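Side-chain contacts in appr-1-p processing domain protein (Thermus aquaticus Y51MC23, PDB 5M31), which belongs to the macro-domain family and adopts a compact alpha/beta/alpha fold with a mixed central sheet packed between helices: residues Y73-L78 and R82-F87; D108-I113 and E147-V152. One frame throughout, in Å; residues are numbered along the deposited sequence.

How the contacts relate
Read from the N terminus, the chain first makes contact 1, in which strand 83-88 comes back antiparallel along strand 71-74 and only three residues separate the two segments. That short loop is closed before contact 2 opens, so the two lie in series and neither nests nor crosses. Helix 99-116 comes next after strand 83-88; from it the chain runs on through strand 120-123 and helix 135-146 before the loop 147-152 returns to the helix and completes contact 2. The centres are about 16 Å apart, yet the contacts meet: Phe85 of the hairpin packs against Leu109, Arg112 and Ile113, tying the edge hairpin to the helix that carries contact 2.

Contact 1 (Y73-L78 and R82-F87); sequences YDRGPL and RYIFNF
Arg82 meets Asp74 in a salt bridge at the turn end of a beta hairpin, between the last residue of strand 71-74 and the residue before strand 83-88. Followed outward, Arg82 CB lies near Gly76 O; CG, turned anti to the backbone N (chi1 169°), sits over the centre of the Tyr83 ring, 3.3 Å from Asp74 OD1. CD also lies near Gly76 O, and the extended chain ends in a side-on grip: NE gives to Asp74 OD1 at 2.9 Å, nearly straight, and NH2 to Asp74 OD2 at 3.0 Å. Both oxygens are met on their syn sides, NE tilted well out of the carboxylate plane and NH2 less so, as the carboxylate and guanidinium planes stand 32° apart. NH1 lies against Pro77 CA and CB. Pro77 CA covers one guanidinium face and Tyr83 OH the other, which should restrict its rotation. Gly76 N gives Asp74 OD1 a second hydrogen bond at 2.8 Å, from well above the carboxylate plane on the face opposite to Arg82 NE, making an Asx turn. Along the strands, Arg75 N reaches Arg82 O at 2.6 Å, and Tyr73 and Ile84 exchange two N-H to O bonds. This antiparallel hairpin puts strand 71-74 at one edge of the macro-domain sheet.

Contact 2 (D108-I113 and E147-V152); sequences DLVCRI and EALEGV
Val110 touches Leu149 one methyl to another, the first of three apolar contacts by which a loop is laid along a helix. On the helix, Val110 CG1, set anti to its own nitrogen (chi1 168°), meets Leu149 CD2 at 3.8 Å, the two side chains passing at a slant. One turn further, Ile113 points at the loop and takes both its leucine and its valine. Its CD1 reaches Leu149 CD1 at 3.7 Å, where the two side chains cross at about a right angle, while CG2 lies 4.0 Å from Val152 CG2. The leucine thus spans the helix turn, giving one methyl to Val110 and the other to Ile113. No hydrogen bond joins the segments: their grip is purely apolar. The loop's shape brings the two residues to the helix, for Leu149 and Val152 are the ends of a type II turn, with Gly151 at positive phi (84°) inside it; Gly151 O accepts a hydrogen bond from Arg119 NH2. Leu146 of helix 135-146 also touches Val110, while Ile113 rests on Ile121 of strand 120-123 and Phe85 of strand 83-88. The contact therefore fits the connection from helix 135-146 to strand 153-157 against helix 99-116, beside the central sheet.

Contact 1 (Y73-L78 and R82-F87)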
loop_
_atom_site.group_PDB
_atom_site.type_symbol
_atom_site.label_atom_id
_atom_site.label_comp_id
_atom_site.label_asym_id
_atom_site.label_seq_id
_atom_site.Cartn_x
_atom_site.Cartn_y
_atom_site.Cartn_z
ATOM N N TYR A 73 -1.862 6.347 7.846
ATOM C CA TYR A 73 -2.377 7.684 8.155
ATOM C C TYR A 73 -3.914 7.659 8.136
ATOM O O TYR A 73 -4.514 7.129 7.177
ATOM C CB TYR A 73 -1.855 8.739 7.171
ATOM C CG TYR A 73 -2.323 10.135 7.471
ATOM C CD1 TYR A 73 -1.856 10.830 8.623
ATOM C CD2 TYR A 73 -3.329 10.754 6.706
ATOM C CE1 TYR A 73 -2.296 12.099 8.902
ATOM C CE2 TYR A 73 -3.758 12.031 7.002
ATOM C CZ TYR A 73 -3.291 12.673 8.119
ATOM O OH TYR A 73 -3.709 13.944 8.398
ATOM N N ASP A 74 -4.524 8.169 9.206
ATOM C CA ASP A 74 -5.969 8.238 9.340
ATOM C C ASP A 74 -6.465 9.637 8.968
ATOM O O ASP A 74 -6.169 10.626 9.661
ATOM C CB ASP A 74 -6.340 7.937 10.801
ATOM C CG ASP A 74 -7.857 7.872 11.044
ATOM O OD1 ASP A 74 -8.657 8.077 10.126
ATOM O OD2 ASP A 74 -8.224 7.580 12.203
ATOM N N ARG A 75 -7.262 9.729 7.908
ATOM C CA ARG A 75 -7.747 11.013 7.466
ATOM C C ARG A 75 -8.981 11.431 8.255
ATOM O O ARG A 75 -9.480 12.530 8.101
ATOM C CB ARG A 75 -8.049 10.973 5.976
ATOM C CG ARG A 75 -6.836 10.643 5.105
ATOM C CD ARG A 75 -7.211 10.545 3.641
ATOM N NE ARG A 75 -7.579 11.848 3.086
ATOM C CZ ARG A 75 -8.614 12.094 2.295
ATOM N NH1 ARG A 75 -8.840 13.329 1.850
ATOM N NH2 ARG A 75 -9.442 11.115 1.912
ATOM N N GLY A 76 -9.477 10.542 9.087
ATOM C CA GLY A 76 -10.611 10.863 9.944
ATOM C C GLY A 76 -11.833 10.028 9.613
ATOM O O GLY A 76 -11.953 9.474 8.536
ATOM N N PRO A 77 -12.724 9.873 10.590
ATOM C CA PRO A 77 -13.835 8.960 10.423
ATOM C C PRO A 77 -14.815 9.330 9.328
ATOM O O PRO A 77 -15.640 8.490 8.974
ATOM C CB PRO A 77 -14.515 8.975 11.802
ATOM C CG PRO A 77 -14.083 10.263 12.398
ATOM C CD PRO A 77 -12.696 10.480 11.929
ATOM N N LEU A 78 -14.812 10.590 8.856
ATOM C CA LEU A 78 -15.745 11.031 7.833
ATOM C C LEU A 78 -15.119 11.060 6.448
ATOM O O LEU A 78 -15.751 11.483 5.476
ATOM C CB LEU A 78 -16.332 12.423 8.157
ATOM C CG LEU A 78 -16.925 12.569 9.540
ATOM C CD1 LEU A 78 -17.426 13.991 9.795
ATOM C CD2 LEU A 78 -18.065 11.563 9.769
ATOM N N ARG A 82 -10.564 6.620 4.167
ATOM C CA ARG A 82 -10.234 7.027 5.525
ATOM C C ARG A 82 -8.731 6.847 5.802
ATOM O O ARG A 82 -8.143 7.672 6.521
ATOM C CB ARG A 82 -11.061 6.263 6.548
ATOM C CG ARG A 82 -10.534 6.502 7.908
ATOM C CD ARG A 82 -11.517 6.084 8.985
ATOM N NE ARG A 82 -11.026 6.479 10.285
ATOM C CZ ARG A 82 -11.569 6.133 11.439
ATOM N NH1 ARG A 82 -12.756 5.514 11.480
ATOM N NH2 ARG A 82 -10.985 6.534 12.543
ATOM N N TYR A 83 -8.157 5.758 5.303
ATOM C CA TYR A 83 -6.754 5.405 5.610
ATOM C C TYR A 83 -5.916 5.363 4.384
ATOM O O TYR A 83 -6.336 4.850 3.331
ATOM C CB TYR A 83 -6.677 4.032 6.273
ATOM C CG TYR A 83 -7.485 3.886 7.544
ATOM C CD1 TYR A 83 -7.091 4.478 8.715
ATOM C CD2 TYR A 83 -8.650 3.175 7.531
ATOM C CE1 TYR A 83 -7.811 4.310 9.878
ATOM C CE2 TYR A 83 -9.427 3.056 8.673
ATOM C CZ TYR A 83 -8.982 3.612 9.841
ATOM O OH TYR A 83 -9.747 3.472 11.014
ATOM N N ILE A 84 -4.695 5.866 4.546
ATOM C CA ILE A 84 -3.597 5.648 3.588
ATOM C C ILE A 84 -2.572 4.721 4.226
ATOM O O ILE A 84 -2.127 5.014 5.320
ATOM C CB ILE A 84 -2.921 6.952 3.205
ATOM C CG1 ILE A 84 -3.928 8.007 2.713
ATOM C CG2 ILE A 84 -1.875 6.667 2.090
ATOM C CD1 ILE A 84 -4.680 7.624 1.488
ATOM N N PHE A 85 -2.366 3.528 3.631
ATOM C CA PHE A 85 -1.447 2.524 4.136
ATOM C C PHE A 85 -0.157 2.668 3.313
ATOM O O PHE A 85 -0.158 2.266 2.137
ATOM C CB PHE A 85 -1.963 1.139 3.917
ATOM C CG PHE A 85 -2.991 0.648 4.953
ATOM C CD1 PHE A 85 -3.986 1.435 5.459
ATOM C CD2 PHE A 85 -3.020 -0.682 5.268
ATOM C CE1 PHE A 85 -4.951 0.898 6.380
ATOM C CE2 PHE A 85 -3.961 -1.229 6.138
ATOM C CZ PHE A 85 -4.911 -0.418 6.719
ATOM N N ASN A 86 0.857 3.262 3.927
ATOM C CA ASN A 86 2.110 3.589 3.240
ATOM C C ASN A 86 3.002 2.363 3.425
ATOM O O ASN A 86 3.498 2.116 4.505
ATOM C CB ASN A 86 2.732 4.870 3.764
ATOM C CG ASN A 86 1.862 6.101 3.548
ATOM O OD1 ASN A 86 1.798 6.663 2.440
ATOM N ND2 ASN A 86 1.084 6.484 4.617
ATOM N N PHE A 87 3.089 1.589 2.344
ATOM C CA PHE A 87 3.699 0.198 2.310
ATOM C C PHE A 87 5.104 0.322 1.738
ATOM O O PHE A 87 5.256 0.563 0.559
ATOM C CB PHE A 87 2.776 -0.639 1.380
ATOM C CG PHE A 87 3.107 -2.089 1.265
ATOM C CD1 PHE A 87 4.279 -2.523 0.688
ATOM C CD2 PHE A 87 2.165 -3.036 1.547
ATOM C CE1 PHE A 87 4.542 -3.868 0.486
ATOM C CE2 PHE A 87 2.393 -4.388 1.311
ATOM C CZ PHE A 87 3.589 -4.801 0.799
#

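Contact 2 (D108-I113 and E147-V152)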
loop_
_atom_site.group_PDB
_atom_site.type_symbol
_atom_site.label_atom_id
_atom_site.label_comp_id
_atom_site.label_asym_id
_atom_site.label_seq_id
_atom_site.Cartn_x
_atom_site.Cartn_y
_atom_site.Cartn_z
ATOM N N ASP A 108 2.320 -7.526 7.087
ATOM C CA ASP A 108 1.918 -6.414 7.917
ATOM C C ASP A 108 0.653 -5.771 7.428
ATOM O O ASP A 108 -0.076 -5.157 8.189
ATOM C CB ASP A 108 2.999 -5.367 8.016
ATOM C CG ASP A 108 2.869 -4.531 9.275
ATOM O OD1 ASP A 108 2.597 -5.113 10.346
ATOM O OD2 ASP A 108 2.906 -3.300 9.189
ATOM N N LEU A 109 0.403 -5.888 6.139
ATOM C CA LEU A 109 -0.859 -5.373 5.571
ATOM C C LEU A 109 -2.055 -6.073 6.188
ATOM O O LEU A 109 -3.039 -5.423 6.595
ATOM C CB LEU A 109 -0.842 -5.555 4.081
ATOM C CG LEU A 109 -2.078 -5.047 3.316
ATOM C CD1 LEU A 109 -2.330 -3.597 3.617
ATOM C CD2 LEU A 109 -1.815 -5.258 1.847
ATOM N N VAL A 110 -1.977 -7.381 6.291
ATOM C CA VAL A 110 -2.993 -8.161 6.958
ATOM C C VAL A 110 -3.138 -7.684 8.395
ATOM O O VAL A 110 -4.279 -7.390 8.852
ATOM C CB VAL A 110 -2.691 -9.647 6.926
ATOM C CG1 VAL A 110 -3.593 -10.451 7.865
ATOM C CG2 VAL A 110 -2.820 -10.128 5.490
ATOM N N CYS A 111 -2.020 -7.526 9.101
ATOM C CA CYS A 111 -2.045 -7.010 10.491
ATOM C C CYS A 111 -2.801 -5.694 10.612
ATOM O O CYS A 111 -3.656 -5.543 11.499
ATOM C CB CYS A 111 -0.636 -6.809 11.005
ATOM S SG CYS A 111 0.235 -8.373 11.159
ATOM N N ARG A 112 -2.512 -4.721 9.747
ATOM C CA ARG A 112 -3.099 -3.380 9.897
ATOM C C ARG A 112 -4.572 -3.398 9.522
ATOM O O ARG A 112 -5.367 -2.688 10.132
ATOM C CB ARG A 112 -2.419 -2.351 9.013
ATOM C CG ARG A 112 -1.077 -1.808 9.501
ATOM C CD ARG A 112 -0.805 -1.842 10.981
ATOM N NE ARG A 112 -1.459 -0.779 11.740
ATOM C CZ ARG A 112 -1.027 0.483 11.810
ATOM N NH1 ARG A 112 0.144 0.799 11.312
ATOM N NH2 ARG A 112 -1.761 1.420 12.428
ATOM N N ILE A 113 -4.916 -4.172 8.501
ATOM C CA ILE A 113 -6.345 -4.327 8.094
ATOM C C ILE A 113 -7.133 -4.845 9.289
ATOM O O ILE A 113 -8.231 -4.277 9.660
ATOM C CB ILE A 113 -6.441 -5.268 6.865
ATOM C CG1 ILE A 113 -5.886 -4.543 5.627
ATOM C CG2 ILE A 113 -7.873 -5.775 6.697
ATOM C CD1 ILE A 113 -5.755 -5.477 4.452
ATOM N N GLU A 147 -6.372 -13.523 0.589
ATOM C CA GLU A 147 -7.592 -14.326 0.527
ATOM C C GLU A 147 -7.915 -14.942 1.909
ATOM O O GLU A 147 -9.036 -15.426 2.134
ATOM C CB GLU A 147 -7.481 -15.382 -0.581
ATOM C CG GLU A 147 -7.566 -14.772 -1.980
ATOM C CD GLU A 147 -7.297 -15.771 -3.102
ATOM O OE1 GLU A 147 -7.031 -16.961 -2.797
ATOM O OE2 GLU A 147 -7.338 -15.361 -4.294
ATOM N N ALA A 148 -6.971 -14.817 2.855
ATOM C CA ALA A 148 -7.215 -15.193 4.263
ATOM C C ALA A 148 -7.747 -14.010 5.123
ATOM O O ALA A 148 -7.490 -13.947 6.336
ATOM C CB ALA A 148 -5.940 -15.754 4.873
ATOM N N LEU A 149 -8.473 -13.087 4.484
ATOM C CA LEU A 149 -9.141 -11.987 5.169
ATOM C C LEU A 149 -10.642 -12.156 5.041
ATOM O O LEU A 149 -11.245 -11.875 3.959
ATOM C CB LEU A 149 -8.771 -10.658 4.536
ATOM C CG LEU A 149 -7.324 -10.179 4.701
ATOM C CD1 LEU A 149 -7.213 -8.859 4.002
ATOM C CD2 LEU A 149 -6.987 -10.032 6.180
ATOM N N GLU A 150 -11.268 -12.439 6.159
ATOM C CA GLU A 150 -12.714 -12.600 6.235
ATOM C C GLU A 150 -13.389 -11.244 6.203
ATOM O O GLU A 150 -13.075 -10.388 7.019
ATOM C CB GLU A 150 -13.095 -13.304 7.555
ATOM C CG GLU A 150 -14.606 -13.380 7.836
ATOM C CD GLU A 150 -15.192 -12.151 8.579
ATOM O OE1 GLU A 150 -14.470 -11.521 9.392
ATOM O OE2 GLU A 150 -16.398 -11.828 8.362
ATOM N N GLY A 151 -14.311 -11.049 5.274
ATOM C CA GLY A 151 -15.151 -9.863 5.271
ATOM C C GLY A 151 -14.546 -8.625 4.616
ATOM O O GLY A 151 -15.126 -7.541 4.672
ATOM N N VAL A 152 -13.376 -8.778 4.003
ATOM C CA VAL A 152 -12.696 -7.633 3.427
ATOM C C VAL A 152 -12.704 -7.701 1.922
ATOM O O VAL A 152 -12.316 -8.729 1.339
ATOM C CB VAL A 152 -11.221 -7.580 3.887
ATOM C CG1 VAL A 152 -10.559 -6.334 3.331
ATOM C CG2 VAL A 152 -11.154 -7.589 5.412
#